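Local coordinates for protein TarM (Staphylococcus aureus subsp. aureus 21178, PDB 4X7R) that belongs to the GT-B glycosyltransferases and binds uridine-5'-diphosphate and glycan ligands, at residues A[190-193]-A[198-201]; A[322-327]-A[406-411]. The protein carries 1 engineered substitution. All blocks are in the same frame, centred on the assembly; numbering follows the deposited sequence.

Contact 1 (A[190-193]-A[198-201]); sequences KTYV and KEFK
The Tyr-192 ring has the backbone N of Glu-199 at its edge, near its plane. Lys-198 O comes obliquely, 3.5 Å from Tyr-192 CD1. CG stands anti to the backbone N (chi1 -176°), and this brings the ring alongside the backbone at Lys-198 and Glu-199. The Phe-200 ring lies on the other face of the sheet. Val-193 reaches it obliquely, with CG2 3.8 Å from Phe-200 CE1. Thr-191 O also meets that ring at an oblique angle. The backbones form an antiparallel hairpin. Thr-191 and Phe-200 are a hydrogen-bonded pair: Thr-191 N gives to Phe-200 O at 2.9 Å, and Phe-200 N to Thr-191 O at 2.7 Å. Val-193 and Lys-198 form the next such pair, with Val-193 N 2.8 Å from Lys-198 O. The return bond from Lys-198 N to Val-193 O is longer, 3.2 Å, and more bent. Tyr-192 and Glu-199 are the non-hydrogen-bonded pair between them. On their face, the side chains of Lys-190 and Glu-199, extended beyond CG, cross at a slant. Their charged ends make a long salt bridge, Lys-190 NZ to Glu-199 OE1 at 3.7 Å. The aliphatic part of the lysine packs on the glutamate, and both residues are exposed. Strand 187-193 also pairs with strand 175-182; strand 198-200 is the outermost strand of this antiparallel sheet within the chain. Helix 203-214 covers the Val-193 and Phe-200 face: Leu-206 touches both side chains, and Tyr-209 meets the Phe-200 ring.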
loop_
_atom_site.group_PDB
_atom_site.type_symbol
_atom_site.label_atom_id
_atom_site.label_comp_id
_atom_site.label_asym_id
_atom_site.label_seq_id
_atom_site.Cartn_x
_atom_site.Cartn_y
_atom_site.Cartn_z
ATOM N N LYS A 190 -7.232 13.672 -21.984
ATOM C CA LYS A 190 -6.507 13.212 -23.172
ATOM C C LYS A 190 -5.011 13.127 -22.889
ATOM O O LYS A 190 -4.413 14.094 -22.413
ATOM C CB LYS A 190 -6.796 14.136 -24.369
ATOM C CG LYS A 190 -7.047 13.391 -25.660
ATOM C CD LYS A 190 -7.653 14.316 -26.709
ATOM C CE LYS A 190 -8.294 13.536 -27.830
ATOM N NZ LYS A 190 -8.729 14.412 -28.953
ATOM N N THR A 191 -4.434 11.946 -23.117
ATOM C CA THR A 191 -3.030 11.650 -22.906
ATOM C C THR A 191 -2.381 11.308 -24.249
ATOM O O THR A 191 -2.877 10.438 -24.973
ATOM C CB THR A 191 -2.887 10.470 -21.910
ATOM O OG1 THR A 191 -3.423 10.873 -20.656
ATOM C CG2 THR A 191 -1.415 9.996 -21.736
ATOM N N TYR A 192 -1.229 11.926 -24.521
ATOM C CA TYR A 192 -0.477 11.683 -25.754
ATOM C C TYR A 192 0.848 11.048 -25.412
ATOM O O TYR A 192 1.648 11.614 -24.664
ATOM C CB TYR A 192 -0.261 12.983 -26.556
ATOM C CG TYR A 192 0.437 12.807 -27.892
ATOM C CD1 TYR A 192 0.046 11.805 -28.782
ATOM C CD2 TYR A 192 1.438 13.687 -28.299
ATOM C CE1 TYR A 192 0.683 11.638 -30.009
ATOM C CE2 TYR A 192 2.046 13.563 -29.550
ATOM C CZ TYR A 192 1.690 12.514 -30.387
ATOM O OH TYR A 192 2.258 12.396 -31.636
ATOM N N VAL A 193 1.081 9.889 -25.986
ATOM C CA VAL A 193 2.330 9.178 -25.822
ATOM C C VAL A 193 3.136 9.538 -27.066
ATOM O O VAL A 193 2.892 9.016 -28.160
ATOM C CB VAL A 193 2.131 7.649 -25.602
ATOM C CG1 VAL A 193 3.470 6.938 -25.422
ATOM C CG2 VAL A 193 1.227 7.383 -24.403
ATOM N N LYS A 198 0.642 7.794 -30.138
ATOM C CA LYS A 198 -0.699 7.334 -29.803
ATOM C C LYS A 198 -1.331 8.210 -28.751
ATOM O O LYS A 198 -0.683 8.578 -27.771
ATOM C CB LYS A 198 -0.704 5.855 -29.375
ATOM C CG LYS A 198 -0.569 4.898 -30.556
ATOM C CD LYS A 198 -0.473 3.445 -30.131
ATOM C CE LYS A 198 -0.357 2.512 -31.316
ATOM N NZ LYS A 198 0.913 2.685 -32.083
ATOM N N GLU A 199 -2.598 8.543 -28.961
ATOM C CA GLU A 199 -3.367 9.327 -28.023
ATOM C C GLU A 199 -4.425 8.461 -27.367
ATOM O O GLU A 199 -4.973 7.579 -28.006
ATOM C CB GLU A 199 -4.001 10.528 -28.728
ATOM C CG GLU A 199 -4.274 11.707 -27.811
ATOM C CD GLU A 199 -4.631 12.978 -28.562
ATOM O OE1 GLU A 199 -5.442 12.899 -29.517
ATOM O OE2 GLU A 199 -4.091 14.051 -28.206
ATOM N N PHE A 200 -4.709 8.717 -26.088
ATOM C CA PHE A 200 -5.693 7.965 -25.298
ATOM C C PHE A 200 -6.643 8.945 -24.689
ATOM O O PHE A 200 -6.216 10.046 -24.344
ATOM C CB PHE A 200 -4.982 7.106 -24.209
ATOM C CG PHE A 200 -4.010 6.152 -24.840
ATOM C CD1 PHE A 200 -2.706 6.557 -25.146
ATOM C CD2 PHE A 200 -4.427 4.901 -25.266
ATOM C CE1 PHE A 200 -1.824 5.699 -25.811
ATOM C CE2 PHE A 200 -3.553 4.058 -25.957
ATOM C CZ PHE A 200 -2.256 4.457 -26.217
ATOM N N LYS A 201 -7.931 8.579 -24.561
ATOM C CA LYS A 201 -8.947 9.511 -24.026
ATOM C C LYS A 201 -8.773 9.886 -22.571
ATOM O O LYS A 201 -9.200 10.959 -22.163
ATOM C CB LYS A 201 -10.391 9.065 -24.351
ATOM C CG LYS A 201 -10.898 7.854 -23.582
ATOM C CD LYS A 201 -12.253 7.401 -24.108
ATOM C CE LYS A 201 -12.089 6.238 -25.053
ATOM N NZ LYS A 201 -13.349 5.947 -25.798
#

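Contact 2 (A[322-327]-A[406-411]); sequences GHISRM and GLSMIE. With UDP (uridine-5'-diphosphate), chain E; 3YW ((2S)-2,3-dihydroxypropyl 2-acetamido-2-deoxy-alpha-D-glucopyranoside), chain F; SGN (2-deoxy-6-O-sulfo-2-(sulfoamino)-alpha-D-glucopyranose), chain C.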
loop_
_atom_site.group_PDB
_atom_site.type_symbol
_atom_site.label_atom_id
_atom_site.label_comp_id
_atom_site.label_asym_id
_atom_site.label_seq_id
_atom_site.Cartn_x
_atom_site.Cartn_y
_atom_site.Cartn_z
ATOM N N GLY A 322 2.223 -5.353 22.299
ATOM C CA GLY A 322 2.554 -4.818 20.986
ATOM C C GLY A 322 1.379 -4.599 20.061
ATOM O O GLY A 322 0.329 -5.227 20.217
ATOM N N HIS A 323 1.566 -3.697 19.082
ATOM C CA HIS A 323 0.588 -3.374 18.048
ATOM C C HIS A 323 1.353 -2.838 16.843
ATOM O O HIS A 323 1.964 -1.776 16.934
ATOM C CB HIS A 323 -0.457 -2.366 18.556
ATOM C CG HIS A 323 -1.575 -2.115 17.595
ATOM N ND1 HIS A 323 -2.814 -2.688 17.770
ATOM C CD2 HIS A 323 -1.610 -1.335 16.493
ATOM C CE1 HIS A 323 -3.549 -2.270 16.752
ATOM N NE2 HIS A 323 -2.862 -1.460 15.955
ATOM N N ILE A 324 1.362 -3.605 15.732
ATOM C CA ILE A 324 2.054 -3.258 14.486
ATOM C C ILE A 324 1.027 -3.161 13.363
ATOM O O ILE A 324 0.496 -4.191 12.943
ATOM C CB ILE A 324 3.191 -4.276 14.128
ATOM C CG1 ILE A 324 4.188 -4.503 15.294
ATOM C CG2 ILE A 324 3.931 -3.843 12.861
ATOM C CD1 ILE A 324 5.071 -5.791 15.130
ATOM N N SER A 325 0.745 -1.935 12.870
ATOM C CA SER A 325 -0.215 -1.722 11.780
ATOM C C SER A 325 -0.031 -0.375 11.077
ATOM O O SER A 325 0.764 0.464 11.517
ATOM C CB SER A 325 -1.645 -1.798 12.318
ATOM O OG SER A 325 -2.011 -0.618 13.017
ATOM N N ARG A 326 -0.824 -0.158 9.995
ATOM C CA ARG A 326 -0.971 1.132 9.330
ATOM C C ARG A 326 -1.820 1.897 10.367
ATOM O O ARG A 326 -2.760 1.305 10.928
ATOM C CB ARG A 326 -1.810 1.000 8.049
ATOM C CG ARG A 326 -1.126 0.326 6.888
ATOM C CD ARG A 326 -2.038 0.312 5.662
ATOM N NE ARG A 326 -3.235 -0.508 5.879
ATOM C CZ ARG A 326 -4.483 -0.091 5.700
ATOM N NH1 ARG A 326 -4.724 1.140 5.272
ATOM N NH2 ARG A 326 -5.502 -0.906 5.938
ATOM N N MET A 327 -1.470 3.163 10.675
ATOM C CA MET A 327 -2.229 3.910 11.689
ATOM C C MET A 327 -3.419 4.587 11.029
ATOM O O MET A 327 -3.366 5.763 10.675
ATOM C CB MET A 327 -1.331 4.875 12.465
ATOM C CG MET A 327 -0.230 4.178 13.209
ATOM S SD MET A 327 0.318 5.244 14.534
ATOM C CE MET A 327 1.571 4.274 15.228
ATOM N N GLY A 406 -5.994 -10.289 8.380
ATOM C CA GLY A 406 -5.171 -9.780 9.481
ATOM C C GLY A 406 -3.819 -10.434 9.617
ATOM O O GLY A 406 -3.594 -11.239 10.519
ATOM N N LEU A 407 -2.897 -10.049 8.750
ATOM C CA LEU A 407 -1.554 -10.605 8.756
ATOM C C LEU A 407 -0.765 -10.305 10.018
ATOM O O LEU A 407 0.003 -11.161 10.421
ATOM C CB LEU A 407 -0.764 -10.220 7.495
ATOM C CG LEU A 407 -1.295 -10.767 6.143
ATOM C CD1 LEU A 407 -0.576 -10.081 4.974
ATOM C CD2 LEU A 407 -1.108 -12.288 6.050
ATOM N N SER A 408 -0.931 -9.119 10.637
ATOM C CA SER A 408 -0.184 -8.757 11.861
ATOM C C SER A 408 -0.525 -9.694 13.009
ATOM O O SER A 408 0.380 -10.160 13.708
ATOM C CB SER A 408 -0.448 -7.310 12.264
ATOM O OG SER A 408 0.498 -6.430 11.682
ATOM N N MET A 409 -1.828 -10.021 13.168
ATOM C CA MET A 409 -2.300 -10.980 14.177
ATOM C C MET A 409 -1.683 -12.364 13.888
ATOM O O MET A 409 -1.121 -12.986 14.785
ATOM C CB MET A 409 -3.832 -11.066 14.168
ATOM C CG MET A 409 -4.511 -9.820 14.724
ATOM S SD MET A 409 -6.308 -10.017 14.791
ATOM C CE MET A 409 -6.755 -9.545 13.102
ATOM N N ILE A 410 -1.729 -12.791 12.607
ATOM C CA ILE A 410 -1.172 -14.066 12.158
ATOM C C ILE A 410 0.343 -14.089 12.382
ATOM O O ILE A 410 0.856 -15.076 12.889
ATOM C CB ILE A 410 -1.563 -14.360 10.686
ATOM C CG1 ILE A 410 -3.103 -14.636 10.571
ATOM C CG2 ILE A 410 -0.719 -15.549 10.120
ATOM C CD1 ILE A 410 -3.649 -14.837 9.053
ATOM N N GLU A 411 1.042 -12.976 12.050
ATOM C CA GLU A 411 2.500 -12.831 12.221
ATOM C C GLU A 411 2.891 -12.970 13.693
ATOM O O GLU A 411 3.828 -13.698 13.993
ATOM C CB GLU A 411 2.999 -11.498 11.656
ATOM C CG GLU A 411 3.025 -11.450 10.136
ATOM C CD GLU A 411 3.194 -10.066 9.542
ATOM O OE1 GLU A 411 3.666 -9.158 10.266
ATOM O OE2 GLU A 411 2.827 -9.880 8.359
HETATM N N1 UDP E . 3.743 -3.519 8.823
HETATM C C2 UDP E . 5.115 -3.407 8.962
HETATM N N3 UDP E . 5.536 -2.381 9.774
HETATM C C4 UDP E . 4.748 -1.459 10.428
HETATM C C5 UDP E . 3.333 -1.604 10.199
HETATM C C6 UDP E . 2.883 -2.608 9.422
HETATM O O2 UDP E . 5.905 -4.159 8.409
HETATM O O4 UDP E . 5.284 -0.611 11.166
HETATM C "C1'" UDP E . 3.244 -4.727 8.118
HETATM C "C2'" UDP E . 2.938 -5.905 9.038
HETATM O "O2'" UDP E . 4.105 -6.670 9.290
HETATM C "C3'" UDP E . 1.918 -6.683 8.205
HETATM C "C4'" UDP E . 1.174 -5.581 7.457
HETATM O "O4'" UDP E . 2.030 -4.414 7.470
HETATM O "O3'" UDP E . 2.444 -7.680 7.329
HETATM C "C5'" UDP E . -0.181 -5.237 8.021
HETATM O "O5'" UDP E . -1.067 -6.317 7.655
HETATM P PA UDP E . -2.594 -6.472 8.125
HETATM O O1A UDP E . -3.244 -7.512 7.296
HETATM O O2A UDP E . -2.610 -6.859 9.612
HETATM O O3A UDP E . -3.305 -5.094 7.933
HETATM P PB UDP E . -3.425 -4.089 6.689
HETATM O O1B UDP E . -3.524 -4.875 5.407
HETATM O O2B UDP E . -2.203 -3.167 6.629
HETATM O O3B UDP E . -4.693 -3.271 6.843
HETATM O O3A 3YW F . -7.437 -1.227 1.113
HETATM C C4A 3YW F . -5.125 -3.900 2.360
HETATM C C5A 3YW F . -6.047 -2.706 2.398
HETATM O O5 3YW F . -5.129 -6.908 3.003
HETATM C C6A 3YW F . -6.647 -2.405 1.047
HETATM C C5 3YW F . -4.426 -7.757 3.921
HETATM C C6 3YW F . -3.675 -8.765 3.084
HETATM C C4 3YW F . -5.436 -8.362 4.894
HETATM O O6 3YW F . -4.546 -9.529 2.263
HETATM C C3 3YW F . -6.012 -7.235 5.746
HETATM O O4 3YW F . -4.792 -9.302 5.747
HETATM O O3 3YW F . -6.989 -7.719 6.668
HETATM O O7 3YW F . -9.012 -4.973 5.651
HETATM C C7 3YW F . -7.971 -4.462 6.052
HETATM C C8 3YW F . -7.970 -3.301 7.001
HETATM N N2 3YW F . -6.772 -4.911 5.679
HETATM C C2 3YW F . -6.584 -6.112 4.880
HETATM C C1 3YW F . -5.802 -5.800 3.592
HETATM O O1 3YW F . -5.056 -4.615 3.596
HETATM O O2 3YW F . -5.315 -1.573 2.866
HETATM C C1 SGN C . -5.253 2.233 0.373
HETATM C C2 SGN C . -5.178 2.717 1.850
HETATM C C3 SGN C . -3.713 3.029 2.285
HETATM C C4 SGN C . -2.736 1.903 1.889
HETATM C C5 SGN C . -2.941 1.467 0.418
HETATM C C6 SGN C . -2.032 0.299 0.046
HETATM N N2 SGN C . -6.047 3.888 2.043
HETATM O O3 SGN C . -3.642 3.208 3.714
HETATM O O4 SGN C . -1.371 2.326 2.086
HETATM O O5 SGN C . -4.346 1.107 0.158
HETATM O O6 SGN C . -2.318 -0.785 0.927
HETATM S S1 SGN C . -7.506 3.464 2.876
HETATM O O1S SGN C . -7.167 3.008 4.297
HETATM O O2S SGN C . -8.246 2.335 2.135
HETATM O O3S SGN C . -8.385 4.722 2.908
HETATM S S2 SGN C . -1.226 -1.385 1.802
HETATM O O4S SGN C . -1.928 -2.330 2.790
HETATM O O5S SGN C . -0.445 -0.329 2.577
HETATM O O6S SGN C . -0.290 -2.144 0.862
#
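The nucleotide-binding site of the GT-B C-terminal domain brings the end of strand 320-324 to the start of helix 407-414. One short hydrogen bond joins the two segments, from Ser-408 OG to Ile-324 O at 2.6 Å. The hydroxyl is tilted 25° from the carbonyl plane. UDP spans both segments, and 3YW touches Arg-326 as well as Gly-406 and Leu-407. Leu-407 N and Ser-408 N, in the first helical turn, bind UDP O1A and O2A, the second at 3.0 Å and nearly straight. The positive helix end probably helps to hold the alpha-phosphate. One turn on, Glu-411 takes both ribose hydroxyls: O2' bonds to OE1 at 2.7 Å and O3' to OE2. Gly-406 N, at the N-cap position, donates to 3YW O4. On the strand side, Ile-324 CG2 lies 3.5 Å from UDP C4 of the uracil. Arg-326 is bent at chi3 (-65°), which turns its guanidinium to the beta-phosphate. NE gives to UDP O2B at 2.9 Å and NH2 to UDP O3B at 2.7 Å. NH1 bonds to SGN O3 and O1S, while 3YW O2 lies over one face of the group. Lys-331 and Lys-59 also bind UDP. Glu-403, bonded to 3YW, and Glu-411, on the ribose, form the EX7E motif characteristic of many GT-B glycosyltransferases.

In the fold
Both contacts are partly buried, but contact 2 lies deeper, with most of its residues buried. Contact 1 is peripheral, about 28 Å from the chain centre to its own centre. Contact 2 is about 14 Å from the chain centre, on the other side. Their nearest atoms are about 28 Å apart, and they share no strand or helix. Contact 1 closes a local hairpin at the end of the ten-strand antiparallel sheet, by direct backbone pairing. Contact 2 joins a strand of the six-strand parallel sheet to a helix, through segments 79 residues apart at their closest ends. It buries little surface between its segments, and UDP binds to both. The charged pair of contact 1 is exposed, whereas Arg-326 of contact 2 is buried among anionic groups.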